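Local coordinates for light Chain (Clostridium botulinum, PDB 6BVD), which is the zinc-dependent protease domain of a mosaic botulinum neurotoxin and, as in related serotypes, probably cleaves a neuronal SNARE protein, at residues M3-N8 / Q40-V45; F10-P15 / K88-M93; T20-R25 / F139-A144; P26-T31 / G171-P176. One frame throughout, in Å; residues are numbered along the deposited sequence.

Contact 1 (M3-N8 / Q40-V45)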
# COMPACT_ATOMS: atom_id res chain seq x y z
N MET A 3 0.32 -10.86 14.47
CA MET A 3 -0.59 -10.23 15.44
C MET A 3 -1.44 -9.15 14.77
O MET A 3 -2.64 -9.07 15.03
CB MET A 3 0.20 -9.68 16.62
CG MET A 3 1.31 -10.64 17.07
SD MET A 3 2.20 -10.11 18.55
CE MET A 3 2.68 -8.45 18.09
N PRO A 4 -0.83 -8.31 13.89
CA PRO A 4 -1.76 -7.49 13.09
C PRO A 4 -2.56 -8.40 12.15
O PRO A 4 -2.08 -9.47 11.74
CB PRO A 4 -0.83 -6.55 12.30
CG PRO A 4 0.46 -6.55 13.07
CD PRO A 4 0.58 -7.93 13.66
N VAL A 5 -3.79 -8.01 11.85
CA VAL A 5 -4.64 -8.87 11.05
C VAL A 5 -4.23 -8.84 9.57
O VAL A 5 -3.49 -7.96 9.10
CB VAL A 5 -6.12 -8.47 11.19
CG1 VAL A 5 -6.42 -8.18 12.64
CG2 VAL A 5 -6.46 -7.27 10.33
N VAL A 6 -4.72 -9.83 8.85
CA VAL A 6 -4.56 -9.94 7.42
C VAL A 6 -5.76 -9.34 6.67
O VAL A 6 -6.92 -9.67 6.95
CB VAL A 6 -4.40 -11.43 7.02
CG1 VAL A 6 -4.41 -11.60 5.51
CG2 VAL A 6 -3.13 -12.00 7.66
N ILE A 7 -5.49 -8.43 5.74
CA ILE A 7 -6.53 -7.86 4.90
C ILE A 7 -6.59 -8.65 3.59
O ILE A 7 -5.58 -8.75 2.89
CB ILE A 7 -6.29 -6.35 4.64
CG1 ILE A 7 -6.21 -5.57 5.97
CG2 ILE A 7 -7.35 -5.80 3.74
CD1 ILE A 7 -7.47 -5.74 6.88
N ASN A 8 -7.74 -9.25 3.26
CA ASN A 8 -7.87 -10.01 2.00
C ASN A 8 -8.25 -9.15 0.80
O ASN A 8 -8.96 -8.18 0.97
CB ASN A 8 -8.92 -11.11 2.19
CG ASN A 8 -8.59 -12.02 3.34
OD1 ASN A 8 -7.50 -12.58 3.39
ND2 ASN A 8 -9.50 -12.16 4.28
N GLN A 40 -15.01 -11.60 2.70
CA GLN A 40 -14.48 -11.54 4.05
C GLN A 40 -13.20 -10.72 4.02
O GLN A 40 -12.12 -11.24 3.73
CB GLN A 40 -14.18 -12.93 4.66
CG GLN A 40 -14.09 -12.85 6.17
CD GLN A 40 -13.83 -14.16 6.86
OE1 GLN A 40 -13.79 -14.21 8.10
NE2 GLN A 40 -13.67 -15.24 6.09
N ILE A 41 -13.34 -9.44 4.29
CA ILE A 41 -12.21 -8.50 4.20
C ILE A 41 -11.14 -8.79 5.25
O ILE A 41 -9.92 -8.54 5.04
CB ILE A 41 -12.78 -7.00 4.28
CG1 ILE A 41 -11.63 -5.99 4.15
CG2 ILE A 41 -13.58 -6.81 5.54
CD1 ILE A 41 -11.22 -5.80 2.74
N MET A 42 -11.56 -9.29 6.41
CA MET A 42 -10.62 -9.74 7.45
C MET A 42 -11.37 -10.73 8.28
O MET A 42 -12.61 -10.77 8.19
CB MET A 42 -10.08 -8.57 8.34
CG MET A 42 -11.20 -7.69 8.96
SD MET A 42 -10.57 -6.52 10.25
CE MET A 42 -10.40 -7.64 11.61
N ASP A 43 -10.67 -11.52 9.10
CA ASP A 43 -11.37 -12.52 9.93
C ASP A 43 -12.56 -11.91 10.70
O ASP A 43 -12.40 -10.94 11.46
CB ASP A 43 -10.42 -13.16 10.95
CG ASP A 43 -9.47 -14.18 10.34
OD1 ASP A 43 -9.65 -14.61 9.18
OD2 ASP A 43 -8.53 -14.57 11.05
N ASN A 44 -13.75 -12.52 10.51
CA ASN A 44 -15.01 -12.14 11.15
C ASN A 44 -15.66 -10.86 10.60
O ASN A 44 -16.60 -10.36 11.18
CB ASN A 44 -14.86 -12.03 12.69
CG ASN A 44 -14.54 -13.37 13.35
OD1 ASN A 44 -14.97 -14.41 12.86
ND2 ASN A 44 -13.75 -13.36 14.43
N VAL A 45 -15.18 -10.33 9.50
CA VAL A 45 -15.81 -9.13 8.93
C VAL A 45 -16.16 -9.39 7.47
O VAL A 45 -15.29 -9.72 6.64
CB VAL A 45 -14.88 -7.86 9.02
CG1 VAL A 45 -15.60 -6.63 8.53
CG2 VAL A 45 -14.43 -7.64 10.44
O HOH W 1 -7.91 -11.58 8.39

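Contact 2 (F10-P15 / K88-M93)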
# COMPACT_ATOMS: atom_id res chain seq x y z
N PHE A 10 -10.05 -9.32 -3.32
CA PHE A 10 -11.01 -10.06 -4.14
C PHE A 10 -11.58 -9.08 -5.17
O PHE A 10 -11.58 -7.86 -4.95
CB PHE A 10 -12.15 -10.67 -3.29
CG PHE A 10 -12.35 -10.00 -1.94
CD1 PHE A 10 -12.76 -8.67 -1.85
CD2 PHE A 10 -12.08 -10.69 -0.76
CE1 PHE A 10 -12.93 -8.04 -0.62
CE2 PHE A 10 -12.24 -10.06 0.49
CZ PHE A 10 -12.68 -8.74 0.56
N ASN A 11 -12.04 -9.62 -6.29
CA ASN A 11 -12.83 -8.86 -7.25
C ASN A 11 -14.29 -9.30 -7.11
O ASN A 11 -14.54 -10.43 -6.69
CB ASN A 11 -12.30 -9.07 -8.67
CG ASN A 11 -10.80 -8.87 -8.74
OD1 ASN A 11 -10.34 -7.74 -8.73
ND2 ASN A 11 -10.03 -9.96 -8.82
N TYR A 12 -15.26 -8.44 -7.45
CA TYR A 12 -16.66 -8.82 -7.26
C TYR A 12 -16.99 -10.11 -8.04
O TYR A 12 -17.81 -10.91 -7.59
CB TYR A 12 -17.62 -7.71 -7.70
CG TYR A 12 -19.03 -8.03 -7.31
CD1 TYR A 12 -19.46 -7.86 -6.00
CD2 TYR A 12 -19.92 -8.58 -8.23
CE1 TYR A 12 -20.77 -8.20 -5.62
CE2 TYR A 12 -21.22 -8.92 -7.87
CZ TYR A 12 -21.63 -8.72 -6.57
OH TYR A 12 -22.92 -9.07 -6.21
N ASP A 13 -16.36 -10.29 -9.19
CA ASP A 13 -16.67 -11.45 -10.02
C ASP A 13 -15.88 -12.72 -9.69
O ASP A 13 -16.10 -13.73 -10.33
CB ASP A 13 -16.45 -11.11 -11.49
CG ASP A 13 -17.55 -10.24 -12.08
OD1 ASP A 13 -18.67 -10.14 -11.51
OD2 ASP A 13 -17.28 -9.64 -13.14
N ASP A 14 -14.98 -12.68 -8.70
CA ASP A 14 -14.27 -13.90 -8.32
C ASP A 14 -15.27 -14.98 -7.89
O ASP A 14 -16.27 -14.72 -7.23
CB ASP A 14 -13.31 -13.68 -7.16
CG ASP A 14 -12.13 -12.77 -7.49
OD1 ASP A 14 -11.92 -12.38 -8.66
OD2 ASP A 14 -11.42 -12.44 -6.51
N PRO A 15 -14.99 -16.23 -8.23
CA PRO A 15 -15.95 -17.28 -7.86
C PRO A 15 -15.99 -17.54 -6.36
O PRO A 15 -15.02 -17.22 -5.67
CB PRO A 15 -15.44 -18.52 -8.62
CG PRO A 15 -14.03 -18.28 -8.85
CD PRO A 15 -13.83 -16.75 -8.97
N LYS A 88 -15.84 -1.65 -7.66
CA LYS A 88 -15.11 -0.45 -7.31
C LYS A 88 -15.23 -0.20 -5.80
O LYS A 88 -14.23 0.05 -5.14
CB LYS A 88 -15.64 0.76 -8.10
CG LYS A 88 -14.72 1.97 -8.00
CD LYS A 88 -15.40 3.24 -8.46
CE LYS A 88 -14.45 4.43 -8.36
NZ LYS A 88 -15.10 5.69 -8.80
N TYR A 89 -16.46 -0.34 -5.27
CA TYR A 89 -16.75 -0.22 -3.85
C TYR A 89 -15.89 -1.20 -3.03
O TYR A 89 -15.33 -0.84 -1.99
CB TYR A 89 -18.29 -0.46 -3.59
CG TYR A 89 -18.69 -0.38 -2.15
CD1 TYR A 89 -19.32 0.77 -1.63
CD2 TYR A 89 -18.47 -1.46 -1.29
CE1 TYR A 89 -19.67 0.85 -0.30
CE2 TYR A 89 -18.83 -1.40 0.04
CZ TYR A 89 -19.44 -0.25 0.53
OH TYR A 89 -19.79 -0.22 1.85
N LEU A 90 -15.83 -2.45 -3.47
CA LEU A 90 -14.98 -3.44 -2.81
C LEU A 90 -13.50 -2.98 -2.79
O LEU A 90 -12.84 -3.10 -1.77
CB LEU A 90 -15.05 -4.77 -3.54
CG LEU A 90 -16.23 -5.68 -3.24
CD1 LEU A 90 -15.98 -7.06 -3.90
CD2 LEU A 90 -16.43 -5.81 -1.74
N GLN A 91 -12.98 -2.50 -3.91
CA GLN A 91 -11.56 -2.12 -3.93
C GLN A 91 -11.26 -0.93 -3.03
O GLN A 91 -10.15 -0.80 -2.50
CB GLN A 91 -11.10 -1.81 -5.36
CG GLN A 91 -11.40 -2.91 -6.35
CD GLN A 91 -10.96 -4.29 -5.88
OE1 GLN A 91 -9.83 -4.49 -5.47
NE2 GLN A 91 -11.89 -5.27 -5.95
N ILE A 92 -12.20 -0.00 -2.91
CA ILE A 92 -11.99 1.14 -2.04
C ILE A 92 -11.98 0.65 -0.60
O ILE A 92 -11.15 1.06 0.20
CB ILE A 92 -13.09 2.20 -2.29
CG1 ILE A 92 -12.93 2.73 -3.71
CG2 ILE A 92 -13.09 3.29 -1.19
CD1 ILE A 92 -14.05 3.67 -4.15
N MET A 93 -12.90 -0.25 -0.27
CA MET A 93 -12.98 -0.78 1.08
C MET A 93 -11.67 -1.52 1.43
O MET A 93 -11.15 -1.40 2.54
CB MET A 93 -14.20 -1.71 1.25
CG MET A 93 -15.53 -1.00 1.11
SD MET A 93 -15.70 0.39 2.24
CE MET A 93 -15.53 -0.41 3.85

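Contact 3 (T20-R25 / F139-A144)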
# COMPACT_ATOMS: atom_id res chain seq x y z
N THR A 20 -12.97 -16.85 1.56
CA THR A 20 -13.16 -15.39 1.58
C THR A 20 -14.36 -14.91 0.80
O THR A 20 -14.74 -13.73 0.90
CB THR A 20 -11.89 -14.65 1.06
OG1 THR A 20 -11.49 -15.16 -0.23
CG2 THR A 20 -10.76 -14.86 2.02
N ILE A 21 -14.97 -15.81 0.01
CA ILE A 21 -16.13 -15.45 -0.78
C ILE A 21 -17.17 -16.55 -0.75
O ILE A 21 -16.94 -17.62 -1.33
CB ILE A 21 -15.80 -15.19 -2.23
CG1 ILE A 21 -14.72 -14.10 -2.37
CG2 ILE A 21 -17.03 -14.75 -2.98
CD1 ILE A 21 -14.38 -13.86 -3.79
N ILE A 22 -18.30 -16.25 -0.09
CA ILE A 22 -19.43 -17.19 0.05
C ILE A 22 -20.73 -16.42 -0.08
O ILE A 22 -20.73 -15.20 -0.08
CB ILE A 22 -19.44 -17.94 1.40
CG1 ILE A 22 -19.60 -16.93 2.53
CG2 ILE A 22 -18.20 -18.77 1.62
CD1 ILE A 22 -19.42 -17.54 3.87
N TYR A 23 -21.85 -17.14 -0.24
CA TYR A 23 -23.16 -16.48 -0.14
C TYR A 23 -23.66 -16.48 1.28
O TYR A 23 -23.60 -17.51 1.97
CB TYR A 23 -24.17 -17.16 -1.07
CG TYR A 23 -24.09 -16.59 -2.48
CD1 TYR A 23 -25.00 -15.64 -2.93
CD2 TYR A 23 -23.08 -16.99 -3.34
CE1 TYR A 23 -24.91 -15.11 -4.21
CE2 TYR A 23 -22.97 -16.47 -4.61
CZ TYR A 23 -23.89 -15.55 -5.05
OH TYR A 23 -23.77 -15.05 -6.32
N ILE A 24 -24.15 -15.34 1.78
CA ILE A 24 -24.63 -15.41 3.14
C ILE A 24 -26.07 -14.94 3.25
O ILE A 24 -26.53 -14.10 2.49
CB ILE A 24 -23.75 -14.60 4.11
CG1 ILE A 24 -24.03 -13.12 4.00
CG2 ILE A 24 -22.30 -14.87 3.88
CD1 ILE A 24 -23.07 -12.29 4.86
N ARG A 25 -26.78 -15.52 4.20
CA ARG A 25 -28.18 -15.13 4.50
C ARG A 25 -28.12 -14.20 5.68
O ARG A 25 -27.96 -14.66 6.80
CB ARG A 25 -29.04 -16.36 4.82
CG ARG A 25 -30.55 -16.03 4.92
CD ARG A 25 -31.39 -17.29 5.29
NE ARG A 25 -31.15 -17.71 6.68
CZ ARG A 25 -31.83 -18.67 7.30
NH1 ARG A 25 -32.79 -19.28 6.64
NH2 ARG A 25 -31.56 -18.99 8.55
N PHE A 139 -25.24 -17.04 11.31
CA PHE A 139 -26.09 -16.95 10.11
C PHE A 139 -25.84 -18.11 9.16
O PHE A 139 -24.75 -18.71 9.18
CB PHE A 139 -25.88 -15.62 9.37
CG PHE A 139 -24.42 -15.23 9.21
CD1 PHE A 139 -23.65 -15.74 8.17
CD2 PHE A 139 -23.82 -14.34 10.11
CE1 PHE A 139 -22.30 -15.40 8.00
CE2 PHE A 139 -22.46 -13.99 9.97
CZ PHE A 139 -21.69 -14.54 8.91
N ASN A 140 -26.83 -18.40 8.32
CA ASN A 140 -26.62 -19.38 7.24
C ASN A 140 -25.70 -18.88 6.12
O ASN A 140 -25.80 -17.73 5.68
CB ASN A 140 -27.95 -19.81 6.61
CG ASN A 140 -28.70 -20.80 7.46
OD1 ASN A 140 -28.27 -21.10 8.57
ND2 ASN A 140 -29.81 -21.34 6.95
N VAL A 141 -24.81 -19.76 5.65
CA VAL A 141 -24.05 -19.46 4.44
C VAL A 141 -24.16 -20.63 3.45
O VAL A 141 -24.30 -21.79 3.85
CB VAL A 141 -22.54 -19.17 4.71
CG1 VAL A 141 -22.37 -18.19 5.87
CG2 VAL A 141 -21.75 -20.43 4.95
N LYS A 142 -24.15 -20.30 2.17
CA LYS A 142 -24.28 -21.32 1.13
C LYS A 142 -22.93 -21.52 0.43
O LYS A 142 -22.33 -20.57 -0.11
CB LYS A 142 -25.39 -20.93 0.16
CG LYS A 142 -25.68 -21.96 -0.94
CD LYS A 142 -26.69 -21.42 -1.93
CE LYS A 142 -28.09 -21.31 -1.32
NZ LYS A 142 -29.05 -20.64 -2.25
N LEU A 143 -22.39 -22.73 0.52
CA LEU A 143 -21.08 -23.03 -0.04
C LEU A 143 -21.08 -23.26 -1.57
O LEU A 143 -22.13 -23.28 -2.22
CB LEU A 143 -20.48 -24.23 0.70
CG LEU A 143 -20.33 -24.06 2.22
CD1 LEU A 143 -19.88 -25.35 2.88
CD2 LEU A 143 -19.38 -22.90 2.62
N ALA A 144 -19.89 -23.43 -2.12
CA ALA A 144 -19.72 -23.63 -3.56
C ALA A 144 -20.54 -24.83 -4.07
O ALA A 144 -21.15 -24.75 -5.14
CB ALA A 144 -18.26 -23.83 -3.89
O HOH W 2 -29.10 -16.45 8.14

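Contact 4 (P26-T31 / G171-P176)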
# COMPACT_ATOMS: atom_id res chain seq x y z
N PRO A 26 -28.21 -12.87 5.45
CA PRO A 26 -27.88 -12.00 6.58
C PRO A 26 -29.04 -11.89 7.60
O PRO A 26 -30.15 -12.34 7.32
CB PRO A 26 -27.52 -10.64 5.90
CG PRO A 26 -27.98 -10.71 4.53
CD PRO A 26 -28.38 -12.14 4.19
N PRO A 27 -28.76 -11.38 8.82
CA PRO A 27 -29.81 -11.29 9.83
C PRO A 27 -31.03 -10.54 9.30
O PRO A 27 -30.86 -9.57 8.54
CB PRO A 27 -29.13 -10.54 11.00
CG PRO A 27 -27.86 -10.04 10.47
CD PRO A 27 -27.46 -10.88 9.31
N TYR A 28 -32.21 -11.05 9.65
CA TYR A 28 -33.54 -10.58 9.24
C TYR A 28 -33.97 -11.11 7.85
O TYR A 28 -35.11 -10.88 7.43
CB TYR A 28 -33.62 -9.03 9.26
CG TYR A 28 -33.28 -8.39 10.59
CD1 TYR A 28 -33.84 -8.86 11.77
CD2 TYR A 28 -32.36 -7.34 10.67
CE1 TYR A 28 -33.53 -8.27 13.00
CE2 TYR A 28 -32.03 -6.75 11.88
CZ TYR A 28 -32.61 -7.23 13.05
OH TYR A 28 -32.30 -6.65 14.27
N TYR A 29 -33.11 -11.86 7.15
CA TYR A 29 -33.48 -12.42 5.84
C TYR A 29 -33.84 -13.93 5.95
O TYR A 29 -33.90 -14.66 4.95
CB TYR A 29 -32.36 -12.20 4.81
CG TYR A 29 -32.26 -10.76 4.31
CD1 TYR A 29 -33.06 -10.32 3.25
CD2 TYR A 29 -31.39 -9.83 4.90
CE1 TYR A 29 -33.01 -9.00 2.80
CE2 TYR A 29 -31.31 -8.52 4.43
CZ TYR A 29 -32.12 -8.12 3.39
OH TYR A 29 -32.07 -6.83 2.92
N GLU A 30 -34.08 -14.38 7.18
CA GLU A 30 -34.29 -15.80 7.44
C GLU A 30 -35.57 -16.33 6.77
O GLU A 30 -35.54 -17.34 6.09
CB GLU A 30 -34.35 -16.08 8.94
CG GLU A 30 -33.12 -15.69 9.76
CD GLU A 30 -33.15 -14.22 10.19
OE1 GLU A 30 -34.21 -13.58 10.05
OE2 GLU A 30 -32.13 -13.72 10.71
N THR A 31 -36.68 -15.62 6.93
CA THR A 31 -37.96 -16.12 6.42
C THR A 31 -38.01 -16.07 4.91
O THR A 31 -38.47 -17.01 4.26
CB THR A 31 -39.14 -15.33 7.01
OG1 THR A 31 -39.18 -15.58 8.41
CG2 THR A 31 -40.47 -15.79 6.40
N GLY A 171 -27.06 -2.81 15.92
CA GLY A 171 -26.86 -4.17 16.43
C GLY A 171 -28.00 -5.08 15.94
O GLY A 171 -28.86 -4.62 15.18
N ILE A 172 -28.02 -6.33 16.39
CA ILE A 172 -29.08 -7.26 15.99
C ILE A 172 -29.98 -7.64 17.16
O ILE A 172 -29.52 -7.79 18.30
CB ILE A 172 -28.48 -8.53 15.35
CG1 ILE A 172 -27.56 -8.17 14.16
CG2 ILE A 172 -29.61 -9.51 14.94
CD1 ILE A 172 -28.28 -7.44 13.01
N ILE A 173 -31.29 -7.78 16.88
CA ILE A 173 -32.30 -8.10 17.86
C ILE A 173 -32.71 -9.59 17.84
O ILE A 173 -32.90 -10.16 16.78
CB ILE A 173 -33.54 -7.22 17.61
CG1 ILE A 173 -33.20 -5.76 17.90
CG2 ILE A 173 -34.75 -7.72 18.43
CD1 ILE A 173 -34.16 -4.79 17.24
N TYR A 174 -32.84 -10.19 19.02
CA TYR A 174 -33.34 -11.57 19.18
C TYR A 174 -34.81 -11.53 19.62
O TYR A 174 -35.17 -10.78 20.52
CB TYR A 174 -32.48 -12.35 20.19
CG TYR A 174 -32.95 -13.75 20.54
CD1 TYR A 174 -33.13 -14.71 19.55
CD2 TYR A 174 -33.16 -14.13 21.86
CE1 TYR A 174 -33.55 -16.00 19.86
CE2 TYR A 174 -33.56 -15.43 22.19
CZ TYR A 174 -33.76 -16.36 21.18
OH TYR A 174 -34.18 -17.65 21.48
N SER A 175 -35.65 -12.32 18.96
CA SER A 175 -37.02 -12.45 19.38
C SER A 175 -37.42 -13.91 19.46
O SER A 175 -37.88 -14.47 18.47
CB SER A 175 -37.97 -11.72 18.46
OG SER A 175 -39.29 -11.86 19.00
N PRO A 176 -37.31 -14.51 20.67
CA PRO A 176 -37.59 -15.94 20.90
C PRO A 176 -39.06 -16.30 20.67
O PRO A 176 -39.41 -17.28 20.00
CB PRO A 176 -37.21 -16.16 22.37
CG PRO A 176 -37.04 -14.80 22.98
CD PRO A 176 -36.90 -13.78 21.88
O HOH W 3 -31.46 -4.18 14.18

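Contact 1 (M3-N8 / Q40-V45)
Asn-8 reaches over the corner of the chain at Ile-41 with its amide and its backbone together. The side-chain ND2 donates to Gln-40 O at 2.8 Å, and this oxygen lies close to the plane of the Asn-8 amide, 12° from it. One peptide further on, Asn-8 N gives a hydrogen bond to Ile-41 O at 2.9 Å, so consecutive carbonyls of the 40-45 segment are gripped by one residue. With CG beside its own backbone N (chi1 -56°), the amide is brought to the same side as that second donor. Ile-7 and Ile-41 run alongside each other in the same direction, CG2 of Ile-7 resting 4.0 Å from CD1 of Ile-41. Met-42 runs at a slant to both Val-5 and Ile-7: its CB meets Ile-7 CD1, and its chain, bent at the last torsion, lays CE against Val-5 CG1 at 4.1 Å. A water bridges Val-6 O and Asp-43 N, joining the loop to the type II turn from Met-42 to Val-45. This turn connects strands 36-40 and 45-48; helix 83-100 packs on Ile-7 and Ile-41 through Phe-97, and helix 104-115 touches Val-5 and Met-42.

Contact 2 (F10-P15 / K88-M93)
The N-terminal loop ahead of strand 21-24, Phe-10 and the type I beta turn from Asn-11 to Asp-14 that follows it, is held against helix 83-100 by Leu-90 and Gln-91. Gln-91 supplies the polar link: its NE2 donates to Phe-10 O at 2.8 Å with an N-H...O angle of 167°. The bond lies in the carbonyl plane and within 5° of the glutamine amide plane, so the Phe-10 peptide carbonyl and the Gln-91 amide are both aligned with it. A bend at chi2 (-50°) folds the Gln-91 chain round to this carbonyl. Leu-90 points at the loop and sends CD1 between two aromatic residues. The methyl approaches Phe-10 CD1 obliquely at 4.1 Å and meets Tyr-12 CD1 at the ring edge, also at 4.1 Å; it lies still nearer the backbone, 3.9 Å from Tyr-12 CA. Both aromatic side chains stand roughly perpendicular to the leucine.

Within the turn, the Asp-14 carboxylate holds Asn-11 twice. OD1 receives Asn-11 ND2 at 3.1 Å through its syn lone pair, whereas Asn-11 N comes to OD2 from above the carboxylate plane. The same side chains also reach the second subunit of the assembly: Asn-11 ND2 bonds to its Ile-395 O and Asp-14 OD2 accepts from its Ala-397 N. Lys-37 of strand 36-40 makes a cation-pi contact with Tyr-12, while Phe-39 meets the rings of Phe-10 and Tyr-12. Ile-47 of strand 45-48 packs against Leu-90, and Ile-21 of strand 21-24 against Phe-10.

Contact 3 (T20-R25 / F139-A144)
Tyr-23 and Lys-142 form the hydrogen-bonded pair of an antiparallel bridge between strands 21-24 and 138-142, neighbours in the large mixed sheet. Among the backbone bonds, Lys-142 N to Tyr-23 O is firm at 2.9 Å and its reciprocal, Tyr-23 N to Lys-142 O, is weak at 3.5 Å. Arg-25 N continues the pairing to Asn-140 O at 2.8 Å, with the N almost in line with the C=O bond (C=O...N 160°). The short strand segments run 126° apart, far from ideal antiparallel.

Apolar contacts gather round Val-141, the non-hydrogen-bonded partner of Ile-24. Ile-22 CD1 presses on Val-141 CB at 3.6 Å, and Ile-24 CG2 touches Val-141 CG1 and Phe-139 CE1. Trp-46 and Ile-48 of strand 45-48 pack on Ile-22 and Ile-24, respectively. On the other face, Tyr-23 and Lys-142 meet through their CB atoms, while Lys-142 makes a cation-pi contact with Tyr-35.

The polar side chains stack: the Asn-140 amide lies flat on the Arg-25 guanidinium, planes 9° apart, with no hydrogen bond between the two groups. Arg-25 NH1 donates instead to Asn-33 OD1. At the guanidinium edge, a water accepts from Arg-25 NE at 2.8 Å and from Asn-140 N at 3.0 Å.

Contact 4 (P26-T31 / G171-P176)
The ring of Tyr-28 is approached obliquely by Ile-172 CD1, which stands 4.0 Å from its CE2. The phenol and the isoleucine side chain run antiparallel alongside one another, and the hydroxyl extends past it to Ile-173 N. That nitrogen too stands oblique to the ring, so neither neighbour lies squarely over a face or at an edge.

Across the contact, Ile-173 N donates to Tyr-28 OH at 3.0 Å with an N-H...O angle of 158°. The same hydroxyl lies 3.6 Å from Ile-173 CB, so the polar end of the phenol also touches the isoleucine side chain. A water 2.6 Å from Tyr-28 OH donates to Gly-171 O, making a second, indirect connection to the 171-176 segment. Beside the phenol, Pro-27 CG packs on Ile-172 CD1 at 3.7 Å, the proline set crosswise to the isoleucine. A chi1 of -57°, which puts CG opposite the carbonyl carbon, aims the phenol of Tyr-28 from the turn at the backbone of Ile-173.

Pro-26 to Tyr-29 form a type II beta turn, closed by Tyr-29 N to Pro-26 O. Glu-30 OE2 receives Tyr-28 N at 2.9 Å from above the carboxylate plane and makes a salt bridge with Arg-135, whose NH1 also donates to Ile-173 O. The phenol thus combines an apolar flank with a polar end that meets a backbone N-H and a water, while Arg-135 gives the two loops a shared charged partner, which probably favours an ionised Glu-30.

Contact 2 is the most buried and also borders the second subunit; contacts 1, 3 and 4 are partly buried. Contact 3 is regular strand pairing, whereas the others hold loops, contact 2 against a helix. Helix 83-100 is a partner in contact 2 and packs on contact 1; the two meet where the Phe-10 ring packs on Gln-40 and Ile-41. Contacts 2 and 3 join through Ile-21, packed against Phe-10 and Asp-14. A probable hydrogen bond from Gln-40 N to Thr-20 O links contacts 1 and 3, and Arg-25 NH1 packs near Glu-30 O between contacts 3 and 4. Asparagine or glutamine amides grip backbone carbonyls in contacts 1 and 2, while a phenol hydroxyl accepts from a backbone N-H in contact 4.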